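Local coordinates for viral structural protein 4 (Bombyx mori cytoplasmic polyhedrosis virus, PDB 6TZ0) that binds GTP at a P-loop and probably assists the viral RNA-dependent RNA polymerase in transcription inside the capsid, at residues Lys334-Val339 against Glu368-Ala373; Gly387-Lys392 against Tyr403-Ser408; Ala458-Ala463 against Gly489-Gln494; Glu14-Tyr19 against Asp161-Ser166. One frame throughout, in Å; residues are numbered along the deposited sequence.

Contact 1. Residues Lys334-Val339 against Glu368-Ala373; sequences KFLEAV and EQLSLA
Leu370 reaches across from helix 359-374 and splits its two methyls between two partners on helix 326-340. Its CD1 meets CD2 of Leu336 at 3.7 Å, and its CD2 lies 3.9 Å from CE2 of Phe335, approaching that ring on a slant. The backbones are well apart here, with the CA atoms of Leu336 and Leu370 9.2 Å from each other, and the space is bridged by side-chain ends. Leu370 points straight at its neighbours, its CG swung opposite the backbone N (chi1 -174°). Leu336 and Leu370 run past each other in opposite directions, methyl against methyl. Both helices flank the parallel sheet built around strand 347-353, which leads into the P-loop; helix 359-374 is the helix that starts directly after that loop, so the contact packs the P-loop helix against the helix preceding the P-loop strand. Within helix 326-340, Val339 sits one turn on from Phe335 and lays CG2 over one face of its ring, 3.6 Å above the plane and toward the rim. Farther out, Phe335 also rests on Leu349 of strand 347-353, while Leu370 touches Val378 of the edge strand 378-381. Ser553 of helix 547-556 borders Leu336. Past the apolar core, Arg483 donates to the carbonyl oxygen of Val339, near the C-terminal end of helix 326-340.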
loop_
_atom_site.group_PDB
_atom_site.type_symbol
_atom_site.label_atom_id
_atom_site.label_comp_id
_atom_site.label_asym_id
_atom_site.label_seq_id
_atom_site.Cartn_x
_atom_site.Cartn_y
_atom_site.Cartn_z
ATOM N N LYS B 334 22.206 3.400 -14.801
ATOM C CA LYS B 334 21.365 4.276 -13.991
ATOM C C LYS B 334 22.192 5.399 -13.375
ATOM O O LYS B 334 21.784 6.572 -13.386
ATOM C CB LYS B 334 20.673 3.442 -12.914
ATOM C CG LYS B 334 19.588 4.130 -12.133
ATOM C CD LYS B 334 18.955 3.146 -11.174
ATOM C CE LYS B 334 17.830 3.780 -10.398
ATOM N NZ LYS B 334 17.254 2.825 -9.415
ATOM N N PHE B 335 23.388 5.063 -12.886
ATOM C CA PHE B 335 24.300 6.093 -12.395
ATOM C C PHE B 335 24.769 7.028 -13.504
ATOM O O PHE B 335 24.893 8.235 -13.284
ATOM C CB PHE B 335 25.505 5.464 -11.706
ATOM C CG PHE B 335 26.571 6.456 -11.340
ATOM C CD1 PHE B 335 26.327 7.435 -10.397
ATOM C CD2 PHE B 335 27.825 6.392 -11.921
ATOM C CE1 PHE B 335 27.305 8.343 -10.062
ATOM C CE2 PHE B 335 28.805 7.293 -11.581
ATOM C CZ PHE B 335 28.544 8.261 -10.647
ATOM N N LEU B 336 25.030 6.500 -14.700
ATOM C CA LEU B 336 25.495 7.370 -15.780
ATOM C C LEU B 336 24.392 8.290 -16.286
ATOM O O LEU B 336 24.673 9.424 -16.699
ATOM C CB LEU B 336 26.059 6.545 -16.927
ATOM C CG LEU B 336 27.336 5.787 -16.588
ATOM C CD1 LEU B 336 27.827 5.029 -17.794
ATOM C CD2 LEU B 336 28.388 6.737 -16.068
ATOM N N GLU B 337 23.143 7.822 -16.255
ATOM C CA GLU B 337 22.002 8.687 -16.529
ATOM C C GLU B 337 21.889 9.796 -15.492
ATOM O O GLU B 337 21.543 10.933 -15.827
ATOM C CB GLU B 337 20.723 7.851 -16.576
ATOM C CG GLU B 337 19.437 8.641 -16.752
ATOM C CD GLU B 337 19.355 9.372 -18.076
ATOM O OE1 GLU B 337 19.911 8.874 -19.077
ATOM O OE2 GLU B 337 18.755 10.467 -18.112
ATOM N N ALA B 338 22.191 9.491 -14.227
ATOM C CA ALA B 338 22.212 10.557 -13.224
ATOM C C ALA B 338 23.379 11.521 -13.428
ATOM O O ALA B 338 23.265 12.703 -13.099
ATOM C CB ALA B 338 22.257 9.961 -11.820
ATOM N N VAL B 339 24.503 11.033 -13.953
ATOM C CA VAL B 339 25.654 11.894 -14.226
ATOM C C VAL B 339 25.350 12.865 -15.360
ATOM O O VAL B 339 25.685 14.052 -15.285
ATOM C CB VAL B 339 26.897 11.030 -14.523
ATOM C CG1 VAL B 339 28.032 11.856 -15.088
ATOM C CG2 VAL B 339 27.374 10.387 -13.267
ATOM N N GLU B 368 38.914 9.029 -13.133
ATOM C CA GLU B 368 39.603 9.719 -14.224
ATOM C C GLU B 368 38.933 9.461 -15.569
ATOM O O GLU B 368 38.728 10.393 -16.358
ATOM C CB GLU B 368 41.062 9.283 -14.282
ATOM C CG GLU B 368 41.892 9.732 -13.110
ATOM C CD GLU B 368 43.292 9.170 -13.166
ATOM O OE1 GLU B 368 43.554 8.334 -14.055
ATOM O OE2 GLU B 368 44.128 9.553 -12.322
ATOM N N GLN B 369 38.575 8.204 -15.842
ATOM C CA GLN B 369 37.936 7.871 -17.112
ATOM C C GLN B 369 36.542 8.461 -17.213
ATOM O O GLN B 369 36.105 8.823 -18.309
ATOM C CB GLN B 369 37.870 6.357 -17.301
ATOM C CG GLN B 369 39.214 5.698 -17.449
ATOM C CD GLN B 369 39.934 6.147 -18.691
ATOM O OE1 GLN B 369 39.329 6.300 -19.750
ATOM N NE2 GLN B 369 41.235 6.377 -18.569
ATOM N N LEU B 370 35.847 8.595 -16.087
ATOM C CA LEU B 370 34.527 9.207 -16.116
ATOM C C LEU B 370 34.626 10.709 -16.336
ATOM O O LEU B 370 33.781 11.295 -17.023
ATOM C CB LEU B 370 33.784 8.891 -14.821
ATOM C CG LEU B 370 32.332 9.340 -14.758
ATOM C CD1 LEU B 370 31.557 8.652 -15.850
ATOM C CD2 LEU B 370 31.755 9.012 -13.406
ATOM N N SER B 371 35.659 11.348 -15.773
ATOM C CA SER B 371 35.902 12.760 -16.057
ATOM C C SER B 371 36.247 12.983 -17.523
ATOM O O SER B 371 35.820 13.974 -18.123
ATOM C CB SER B 371 37.034 13.291 -15.180
ATOM O OG SER B 371 36.686 13.263 -13.814
ATOM N N LEU B 372 37.025 12.076 -18.116
ATOM C CA LEU B 372 37.414 12.264 -19.510
ATOM C C LEU B 372 36.256 11.996 -20.462
ATOM O O LEU B 372 36.065 12.735 -21.433
ATOM C CB LEU B 372 38.605 11.376 -19.852
ATOM C CG LEU B 372 39.904 11.774 -19.162
ATOM C CD1 LEU B 372 41.004 10.786 -19.499
ATOM C CD2 LEU B 372 40.297 13.184 -19.552
ATOM N N ALA B 373 35.472 10.950 -20.209
ATOM C CA ALA B 373 34.346 10.651 -21.081
ATOM C C ALA B 373 33.157 11.566 -20.841
ATOM O O ALA B 373 32.291 11.676 -21.713
ATOM C CB ALA B 373 33.909 9.198 -20.902
#

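Contact 2. Residues Gly387-Lys392 against Tyr403-Ser408; sequences GRWLAK and YDYVLS
The hydroxyl of Tyr405 reaches over from helix 403-408 and is hydrogen-bonded to the side-chain amide of Asn393, the last residue of helix 385-393. The same OH stands 4.4 Å from CB of Lys392, so the end of the tyrosine lies against the final turn of the helix it approaches. Lower on this side chain, CE2 of Tyr405 is 4.4 Å from CD1 of Trp389, a loose approach, the two ring planes standing nearly at right angles. Trp389 CD1 also meets CG2 of Val406 at 4.1 Å, so this one corner of the indole touches two consecutive residues of the other helix. Its CG is turned opposite the backbone N (chi1 179°), which carries the five-membered ring toward helix 403-408. The two short helix segments cross nearly at right angles, at 97°, with their axes 9.9 Å apart at closest approach. They belong to consecutive helices joined by the connection 394-402, just beyond strand 378-381 at one edge of the parallel sheet. That loop folds back on the tryptophan: the carbonyl of Ser400 accepts from NE1, Phe401 meets the indole with its ring, and Pro399 touches it too. Phe471 of helix 468-476 adds another aromatic neighbour. Arg388, one residue before Trp389, is tied through NE to the carbonyl of Asn414.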
loop_
_atom_site.group_PDB
_atom_site.type_symbol
_atom_site.label_atom_id
_atom_site.label_comp_id
_atom_site.label_asym_id
_atom_site.label_seq_id
_atom_site.Cartn_x
_atom_site.Cartn_y
_atom_site.Cartn_z
ATOM N N GLY B 387 37.063 8.292 8.972
ATOM C CA GLY B 387 37.957 7.888 10.043
ATOM C C GLY B 387 39.181 8.775 10.153
ATOM O O GLY B 387 39.550 9.202 11.251
ATOM N N ARG B 388 39.807 9.091 9.019
ATOM C CA ARG B 388 40.963 9.975 9.040
ATOM C C ARG B 388 40.577 11.424 9.301
ATOM O O ARG B 388 41.427 12.211 9.718
ATOM C CB ARG B 388 41.737 9.868 7.728
ATOM C CG ARG B 388 42.358 8.503 7.481
ATOM C CD ARG B 388 43.236 8.533 6.253
ATOM N NE ARG B 388 43.828 7.249 5.906
ATOM C CZ ARG B 388 43.434 6.502 4.884
ATOM N NH1 ARG B 388 42.476 6.933 4.079
ATOM N NH2 ARG B 388 44.032 5.350 4.638
ATOM N N TRP B 389 39.318 11.790 9.065
ATOM C CA TRP B 389 38.834 13.101 9.479
ATOM C C TRP B 389 38.643 13.163 10.989
ATOM O O TRP B 389 39.105 14.099 11.651
ATOM C CB TRP B 389 37.518 13.400 8.776
ATOM C CG TRP B 389 36.912 14.702 9.145
ATOM C CD1 TRP B 389 37.288 15.934 8.718
ATOM C CD2 TRP B 389 35.844 14.907 10.072
ATOM N NE1 TRP B 389 36.494 16.894 9.289
ATOM C CE2 TRP B 389 35.605 16.287 10.132
ATOM C CE3 TRP B 389 35.057 14.051 10.847
ATOM C CZ2 TRP B 389 34.612 16.833 10.932
ATOM C CZ3 TRP B 389 34.073 14.595 11.637
ATOM C CH2 TRP B 389 33.859 15.971 11.677
ATOM N N LEU B 390 37.950 12.169 11.547
ATOM C CA LEU B 390 37.604 12.157 12.958
ATOM C C LEU B 390 38.811 11.890 13.843
ATOM O O LEU B 390 38.792 12.255 15.020
ATOM C CB LEU B 390 36.509 11.115 13.191
ATOM C CG LEU B 390 35.818 10.967 14.542
ATOM C CD1 LEU B 390 35.107 12.243 14.901
ATOM C CD2 LEU B 390 34.836 9.830 14.471
ATOM N N ALA B 391 39.875 11.293 13.302
ATOM C CA ALA B 391 41.093 11.150 14.088
ATOM C C ALA B 391 41.800 12.480 14.314
ATOM O O ALA B 391 42.622 12.583 15.230
ATOM C CB ALA B 391 42.043 10.169 13.414
ATOM N N LYS B 392 41.505 13.494 13.504
ATOM C CA LYS B 392 42.017 14.841 13.704
ATOM C C LYS B 392 41.024 15.761 14.394
ATOM O O LYS B 392 41.412 16.528 15.278
ATOM C CB LYS B 392 42.410 15.461 12.361
ATOM C CG LYS B 392 43.527 14.751 11.642
ATOM C CD LYS B 392 44.833 14.925 12.380
ATOM C CE LYS B 392 45.965 14.203 11.681
ATOM N NZ LYS B 392 46.297 14.829 10.376
ATOM N N TYR B 403 36.017 20.344 0.990
ATOM C CA TYR B 403 36.352 19.147 0.226
ATOM C C TYR B 403 37.854 18.992 0.034
ATOM O O TYR B 403 38.363 17.868 0.018
ATOM C CB TYR B 403 35.638 19.165 -1.124
ATOM C CG TYR B 403 36.066 18.045 -2.036
ATOM C CD1 TYR B 403 35.675 16.736 -1.794
ATOM C CD2 TYR B 403 36.872 18.295 -3.136
ATOM C CE1 TYR B 403 36.078 15.711 -2.624
ATOM C CE2 TYR B 403 37.278 17.280 -3.963
ATOM C CZ TYR B 403 36.882 15.993 -3.705
ATOM O OH TYR B 403 37.289 14.984 -4.542
ATOM N N ASP B 404 38.585 20.100 -0.093
ATOM C CA ASP B 404 40.028 19.991 -0.265
ATOM C C ASP B 404 40.728 19.594 1.030
ATOM O O ASP B 404 41.727 18.872 0.990
ATOM C CB ASP B 404 40.595 21.296 -0.824
ATOM C CG ASP B 404 40.273 22.507 0.037
ATOM O OD1 ASP B 404 39.489 22.393 1.002
ATOM O OD2 ASP B 404 40.825 23.588 -0.253
ATOM N N TYR B 405 40.190 19.996 2.183
ATOM C CA TYR B 405 40.769 19.598 3.464
ATOM C C TYR B 405 40.535 18.118 3.749
ATOM O O TYR B 405 41.462 17.391 4.136
ATOM C CB TYR B 405 40.192 20.471 4.579
ATOM C CG TYR B 405 40.611 20.070 5.971
ATOM C CD1 TYR B 405 41.930 20.188 6.380
ATOM C CD2 TYR B 405 39.676 19.628 6.895
ATOM C CE1 TYR B 405 42.314 19.836 7.655
ATOM C CE2 TYR B 405 40.051 19.276 8.174
ATOM C CZ TYR B 405 41.370 19.381 8.547
ATOM O OH TYR B 405 41.750 19.039 9.821
ATOM N N VAL B 406 39.296 17.658 3.554
ATOM C CA VAL B 406 38.959 16.248 3.714
ATOM C C VAL B 406 39.708 15.402 2.692
ATOM O O VAL B 406 40.162 14.292 2.992
ATOM C CB VAL B 406 37.432 16.073 3.605
ATOM C CG1 VAL B 406 37.029 14.614 3.661
ATOM C CG2 VAL B 406 36.738 16.835 4.705
ATOM N N LEU B 407 39.901 15.938 1.490
ATOM C CA LEU B 407 40.650 15.233 0.460
ATOM C C LEU B 407 42.137 15.184 0.787
ATOM O O LEU B 407 42.822 14.226 0.418
ATOM C CB LEU B 407 40.408 15.915 -0.882
ATOM C CG LEU B 407 40.868 15.206 -2.142
ATOM C CD1 LEU B 407 40.073 13.934 -2.298
ATOM C CD2 LEU B 407 40.676 16.104 -3.343
ATOM N N SER B 408 42.649 16.205 1.477
ATOM C CA SER B 408 44.030 16.185 1.939
ATOM C C SER B 408 44.221 15.225 3.100
ATOM O O SER B 408 45.337 14.747 3.328
ATOM C CB SER B 408 44.458 17.587 2.356
ATOM O OG SER B 408 43.732 18.006 3.494
#

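Contact 3. Residues Ala458-Ala463 against Gly489-Gln494; sequences AQLENA and GHFNAQ
Leu460 points from the loop 458-463 straight at the turn that follows strand 484-489. Starting at CB, the chain leaves with CG on the side of the backbone N (chi1 -78°), and CB and CG serve as the stem that brings one methyl, CD2, into the turn. CD2 does nearly all the touching: it sits on the carbonyl oxygen of Ala493, 3.5 Å away, with the other groups round it. CB of Ala493 is 4.1 Å from this methyl. CE2 of Phe491, also 4.1 Å from CD2, belongs to a ring met on a slant.

The socket is built by the turn itself. Phe491 has its CG placed between the backbone N and the carbonyl carbon (chi1 54°), which folds the ring back beside its own 3-10 turn: CB of Ala493 sits at its edge, in plane, and CG of Gln494 lies 3.9 Å above one face, toward the rim. Ile361 of the polymerase chain packs on Leu460, and Leu365 of that chain on Ala493, so the joint lies at the subunit interface. Phe491 and Gln494 are near Lys355 and Lys359, about 9 Å and about 10 Å, respectively, between side chains; those lysines bind GTP in another structure of this protein, though none is bound to this chain here. The contact itself is made by apolar groups and one methyl on a carbonyl oxygen, while nearby polar bonds, Gln494 N to Phe491 O (3.2 Å) and a weak one from His490 N to Gln494 OE1, shape the turn.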
loop_
_atom_site.group_PDB
_atom_site.type_symbol
_atom_site.label_atom_id
_atom_site.label_comp_id
_atom_site.label_asym_id
_atom_site.label_seq_id
_atom_site.Cartn_x
_atom_site.Cartn_y
_atom_site.Cartn_z
ATOM N N ALA B 458 28.078 4.179 17.746
ATOM C CA ALA B 458 28.026 5.524 18.304
ATOM C C ALA B 458 28.194 6.611 17.256
ATOM O O ALA B 458 27.832 7.762 17.518
ATOM C CB ALA B 458 29.099 5.684 19.375
ATOM N N GLN B 459 28.713 6.273 16.081
ATOM C CA GLN B 459 28.975 7.237 15.031
ATOM C C GLN B 459 27.933 7.199 13.928
ATOM O O GLN B 459 28.031 7.975 12.975
ATOM C CB GLN B 459 30.360 6.987 14.445
ATOM C CG GLN B 459 31.439 6.993 15.494
ATOM C CD GLN B 459 31.558 8.322 16.182
ATOM O OE1 GLN B 459 31.495 9.371 15.546
ATOM N NE2 GLN B 459 31.702 8.294 17.497
ATOM N N LEU B 460 26.942 6.319 14.031
ATOM C CA LEU B 460 25.889 6.198 13.037
ATOM C C LEU B 460 24.508 6.400 13.631
ATOM O O LEU B 460 23.520 6.368 12.892
ATOM C CB LEU B 460 25.940 4.822 12.356
ATOM C CG LEU B 460 26.957 4.496 11.258
ATOM C CD1 LEU B 460 28.351 4.269 11.800
ATOM C CD2 LEU B 460 26.502 3.277 10.499
ATOM N N GLU B 461 24.412 6.621 14.936
ATOM C CA GLU B 461 23.147 6.534 15.648
ATOM C C GLU B 461 22.360 7.833 15.608
ATOM O O GLU B 461 21.126 7.808 15.662
ATOM C CB GLU B 461 23.422 6.127 17.096
ATOM C CG GLU B 461 22.216 5.726 17.903
ATOM C CD GLU B 461 22.586 5.299 19.304
ATOM O OE1 GLU B 461 23.784 5.380 19.650
ATOM O OE2 GLU B 461 21.682 4.873 20.054
ATOM N N ASN B 462 23.048 8.966 15.499
ATOM C CA ASN B 462 22.407 10.271 15.579
ATOM C C ASN B 462 22.929 11.228 14.519
ATOM O O ASN B 462 23.664 10.821 13.617
ATOM C CB ASN B 462 22.600 10.847 16.984
ATOM C CG ASN B 462 24.055 10.840 17.435
ATOM O OD1 ASN B 462 24.963 10.521 16.673
ATOM N ND2 ASN B 462 24.272 11.171 18.695
ATOM N N ALA B 463 22.551 12.501 14.615
ATOM C CA ALA B 463 23.090 13.550 13.749
ATOM C C ALA B 463 23.652 14.642 14.651
ATOM O O ALA B 463 23.003 15.653 14.915
ATOM C CB ALA B 463 22.031 14.084 12.807
ATOM N N GLY B 489 32.551 2.640 0.897
ATOM C CA GLY B 489 32.059 2.278 2.207
ATOM C C GLY B 489 32.556 0.905 2.612
ATOM O O GLY B 489 33.075 0.150 1.793
ATOM N N HIS B 490 32.396 0.594 3.895
ATOM C CA HIS B 490 32.816 -0.706 4.394
ATOM C C HIS B 490 31.683 -1.680 4.665
ATOM O O HIS B 490 31.919 -2.886 4.607
ATOM C CB HIS B 490 33.635 -0.577 5.680
ATOM C CG HIS B 490 35.021 -0.060 5.475
ATOM N ND1 HIS B 490 35.410 1.205 5.853
ATOM C CD2 HIS B 490 36.102 -0.627 4.893
ATOM C CE1 HIS B 490 36.687 1.374 5.560
ATOM N NE2 HIS B 490 37.125 0.284 4.961
ATOM N N PHE B 491 30.473 -1.208 4.956
ATOM C CA PHE B 491 29.405 -2.121 5.340
ATOM C C PHE B 491 28.049 -1.477 5.104
ATOM O O PHE B 491 27.928 -0.256 5.019
ATOM C CB PHE B 491 29.556 -2.582 6.794
ATOM C CG PHE B 491 29.677 -1.470 7.800
ATOM C CD1 PHE B 491 30.920 -0.967 8.143
ATOM C CD2 PHE B 491 28.561 -0.970 8.444
ATOM C CE1 PHE B 491 31.043 0.037 9.069
ATOM C CE2 PHE B 491 28.682 0.032 9.378
ATOM C CZ PHE B 491 29.926 0.534 9.688
ATOM N N ASN B 492 27.025 -2.329 5.016
ATOM C CA ASN B 492 25.712 -1.910 4.542
ATOM C C ASN B 492 24.945 -1.038 5.523
ATOM O O ASN B 492 23.916 -0.480 5.136
ATOM C CB ASN B 492 24.837 -3.116 4.206
ATOM C CG ASN B 492 25.340 -3.887 3.021
ATOM O OD1 ASN B 492 25.626 -5.072 3.121
ATOM N ND2 ASN B 492 25.462 -3.215 1.888
ATOM N N ALA B 493 25.388 -0.912 6.772
ATOM C CA ALA B 493 24.680 -0.035 7.695
ATOM C C ALA B 493 24.956 1.433 7.415
ATOM O O ALA B 493 24.262 2.294 7.958
ATOM C CB ALA B 493 25.050 -0.363 9.136
ATOM N N GLN B 494 25.941 1.733 6.581
ATOM C CA GLN B 494 26.204 3.088 6.132
ATOM C C GLN B 494 25.263 3.539 5.026
ATOM O O GLN B 494 25.385 4.674 4.568
ATOM C CB GLN B 494 27.652 3.187 5.670
ATOM C CG GLN B 494 28.626 3.001 6.799
ATOM C CD GLN B 494 30.050 2.960 6.339
ATOM O OE1 GLN B 494 30.327 2.981 5.146
ATOM N NE2 GLN B 494 30.970 2.903 7.284
#

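Contact 4. Residues Glu14-Tyr19 against Asp161-Ser166; sequences EEYGLY and DEKYQS
Tyr16 aims its ring, hydroxyl first, at the start of helix 162-166, where Asp161 and Tyr164 receive it. The ring and the Asp161 carboxylate are turned 53° against each other, and OH donates to OD2 at 2.8 Å, reaching that oxygen from above the carboxylate plane, 38° out of it. The side chains of Tyr164 and Tyr16 cross at about a right angle, but their ring planes are inclined by only about half as much: CD1 of Tyr164 comes to the edge of the Tyr16 ring, near the ring plane, 3.6 Å from CE2. CB of Tyr164 is 3.4 Å from the Tyr16 hydroxyl, which is thereby lodged between the carboxylate and the first turn of the helix. Phe159 meets both tyrosine rings and extends this into an aromatic cluster, while the hydroxyl of Tyr164 turns away to bond that of Tyr13.

Tyr16 and Asp161 each sit at a helix end. Tyr16 is the last residue before Gly17, whose positive phi makes the Schellman motif that finishes helix 10-15; Gly17 N bonds back to Glu14 O at 3.2 Å. Asp161 occupies the N-cap position of helix 162-166, with its CG opposite its backbone N (chi1 -166°) and OD1 making a weak bond to Glu162 N. Thus the C-terminal end of one helix is joined to the N-terminal end of another, some 145 residues later in the chain. The two oxygens of Asp161 have different work, OD1 at the helix start and OD2 toward the phenol, and both the tyrosine proton and the amide end of the helix would be expected to stabilise its negative charge.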
loop_
_atom_site.group_PDB
_atom_site.type_symbol
_atom_site.label_atom_id
_atom_site.label_comp_id
_atom_site.label_asym_id
_atom_site.label_seq_id
_atom_site.Cartn_x
_atom_site.Cartn_y
_atom_site.Cartn_z
ATOM N N GLU B 14 29.840 -18.860 -33.984
ATOM C CA GLU B 14 31.285 -18.872 -34.198
ATOM C C GLU B 14 32.022 -18.298 -33.002
ATOM O O GLU B 14 33.174 -18.660 -32.742
ATOM C CB GLU B 14 31.654 -18.086 -35.455
ATOM C CG GLU B 14 31.189 -18.698 -36.753
ATOM C CD GLU B 14 31.713 -17.958 -37.955
ATOM O OE1 GLU B 14 32.322 -16.885 -37.773
ATOM O OE2 GLU B 14 31.530 -18.455 -39.084
ATOM N N GLU B 15 31.379 -17.377 -32.283
ATOM C CA GLU B 15 31.945 -16.834 -31.051
ATOM C C GLU B 15 32.139 -17.913 -29.990
ATOM O O GLU B 15 33.140 -17.912 -29.267
ATOM C CB GLU B 15 31.028 -15.730 -30.537
ATOM C CG GLU B 15 31.446 -15.080 -29.253
ATOM C CD GLU B 15 30.451 -14.033 -28.810
ATOM O OE1 GLU B 15 29.455 -13.824 -29.534
ATOM O OE2 GLU B 15 30.652 -13.429 -27.735
ATOM N N TYR B 16 31.202 -18.856 -29.897
ATOM C CA TYR B 16 31.266 -19.937 -28.919
ATOM C C TYR B 16 32.246 -21.039 -29.297
ATOM O O TYR B 16 32.391 -21.996 -28.531
ATOM C CB TYR B 16 29.871 -20.529 -28.736
ATOM C CG TYR B 16 28.950 -19.667 -27.918
ATOM C CD1 TYR B 16 29.441 -18.867 -26.911
ATOM C CD2 TYR B 16 27.598 -19.596 -28.206
ATOM C CE1 TYR B 16 28.609 -18.060 -26.166
ATOM C CE2 TYR B 16 26.752 -18.782 -27.470
ATOM C CZ TYR B 16 27.270 -18.016 -26.452
ATOM O OH TYR B 16 26.455 -17.202 -25.706
ATOM N N GLY B 17 32.925 -20.928 -30.432
ATOM C CA GLY B 17 33.791 -21.981 -30.906
ATOM C C GLY B 17 33.097 -23.033 -31.731
ATOM O O GLY B 17 33.579 -24.167 -31.798
ATOM N N LEU B 18 31.983 -22.692 -32.372
ATOM C CA LEU B 18 31.129 -23.647 -33.065
ATOM C C LEU B 18 31.004 -23.225 -34.517
ATOM O O LEU B 18 30.579 -22.104 -34.804
ATOM C CB LEU B 18 29.747 -23.713 -32.414
ATOM C CG LEU B 18 29.437 -24.547 -31.173
ATOM C CD1 LEU B 18 30.135 -24.059 -29.946
ATOM C CD2 LEU B 18 27.968 -24.428 -30.945
ATOM N N TYR B 19 31.368 -24.119 -35.426
ATOM C CA TYR B 19 31.350 -23.859 -36.855
ATOM C C TYR B 19 30.412 -24.838 -37.537
ATOM O O TYR B 19 30.428 -26.029 -37.227
ATOM C CB TYR B 19 32.752 -23.999 -37.433
ATOM C CG TYR B 19 33.680 -22.890 -37.030
ATOM C CD1 TYR B 19 33.197 -21.646 -36.707
ATOM C CD2 TYR B 19 35.034 -23.106 -36.905
ATOM C CE1 TYR B 19 34.039 -20.636 -36.325
ATOM C CE2 TYR B 19 35.880 -22.090 -36.523
ATOM C CZ TYR B 19 35.370 -20.856 -36.234
ATOM O OH TYR B 19 36.184 -19.824 -35.843
ATOM N N ASP B 161 24.319 -20.077 -21.114
ATOM C CA ASP B 161 25.056 -18.827 -21.049
ATOM C C ASP B 161 24.064 -17.677 -20.935
ATOM O O ASP B 161 22.931 -17.770 -21.396
ATOM C CB ASP B 161 25.916 -18.670 -22.304
ATOM C CG ASP B 161 26.961 -17.592 -22.178
ATOM O OD1 ASP B 161 27.071 -16.966 -21.106
ATOM O OD2 ASP B 161 27.677 -17.361 -23.168
ATOM N N GLU B 162 24.502 -16.578 -20.322
ATOM C CA GLU B 162 23.609 -15.432 -20.165
ATOM C C GLU B 162 23.544 -14.591 -21.436
ATOM O O GLU B 162 22.475 -14.085 -21.797
ATOM C CB GLU B 162 24.054 -14.581 -18.976
ATOM C CG GLU B 162 23.149 -13.399 -18.676
ATOM C CD GLU B 162 23.599 -12.604 -17.468
ATOM O OE1 GLU B 162 24.598 -12.997 -16.832
ATOM O OE2 GLU B 162 22.962 -11.576 -17.160
ATOM N N LYS B 163 24.682 -14.439 -22.119
ATOM C CA LYS B 163 24.731 -13.755 -23.408
ATOM C C LYS B 163 23.912 -14.484 -24.465
ATOM O O LYS B 163 23.353 -13.848 -25.364
ATOM C CB LYS B 163 26.191 -13.617 -23.839
ATOM C CG LYS B 163 26.464 -12.929 -25.164
ATOM C CD LYS B 163 26.110 -11.467 -25.124
ATOM C CE LYS B 163 26.705 -10.745 -26.316
ATOM N NZ LYS B 163 26.168 -11.231 -27.608
ATOM N N TYR B 164 23.807 -15.809 -24.362
ATOM C CA TYR B 164 22.930 -16.553 -25.255
ATOM C C TYR B 164 21.465 -16.312 -24.908
ATOM O O TYR B 164 20.627 -16.169 -25.802
ATOM C CB TYR B 164 23.255 -18.044 -25.181
ATOM C CG TYR B 164 22.572 -18.898 -26.227
ATOM C CD1 TYR B 164 23.129 -19.063 -27.485
ATOM C CD2 TYR B 164 21.359 -19.523 -25.961
ATOM C CE1 TYR B 164 22.509 -19.834 -28.437
ATOM C CE2 TYR B 164 20.730 -20.279 -26.908
ATOM C CZ TYR B 164 21.306 -20.437 -28.142
ATOM O OH TYR B 164 20.670 -21.213 -29.078
ATOM N N GLN B 165 21.138 -16.282 -23.613
ATOM C CA GLN B 165 19.746 -16.168 -23.191
ATOM C C GLN B 165 19.193 -14.770 -23.407
ATOM O O GLN B 165 17.978 -14.603 -23.531
ATOM C CB GLN B 165 19.598 -16.555 -21.725
ATOM C CG GLN B 165 19.725 -18.029 -21.451
ATOM C CD GLN B 165 19.703 -18.342 -19.974
ATOM O OE1 GLN B 165 19.618 -17.444 -19.140
ATOM N NE2 GLN B 165 19.802 -19.620 -19.640
ATOM N N SER B 166 20.057 -13.757 -23.433
ATOM C CA SER B 166 19.588 -12.415 -23.745
ATOM C C SER B 166 19.200 -12.264 -25.206
ATOM O O SER B 166 18.412 -11.376 -25.537
ATOM C CB SER B 166 20.658 -11.387 -23.398
ATOM O OG SER B 166 21.773 -11.527 -24.250
#

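Along the chain the order is contact 4, contact 1, contact 2, contact 3; contact 4 pairs residues far apart in sequence, while the others each join parts close in sequence within the parallel-sheet domain. There contact 1 uses the helices before and after strand 347-353, contact 2 follows edge strand 378-381, and contact 3 uses the loop leaving strand 484-489. Contacts 2 and 3 have centres 17 Å apart and touch, Leu390 CD2 lying 3.5 Å from Gln459 OE1. Contact 1 is 25 Å and 27 Å from them, centre to centre. Contact 4, in the N-terminal part, is about 44 Å from contact 3 between centres. Contacts 2 and 3 border GTP-binding residues; contacts 1 and 4 are packing away from them.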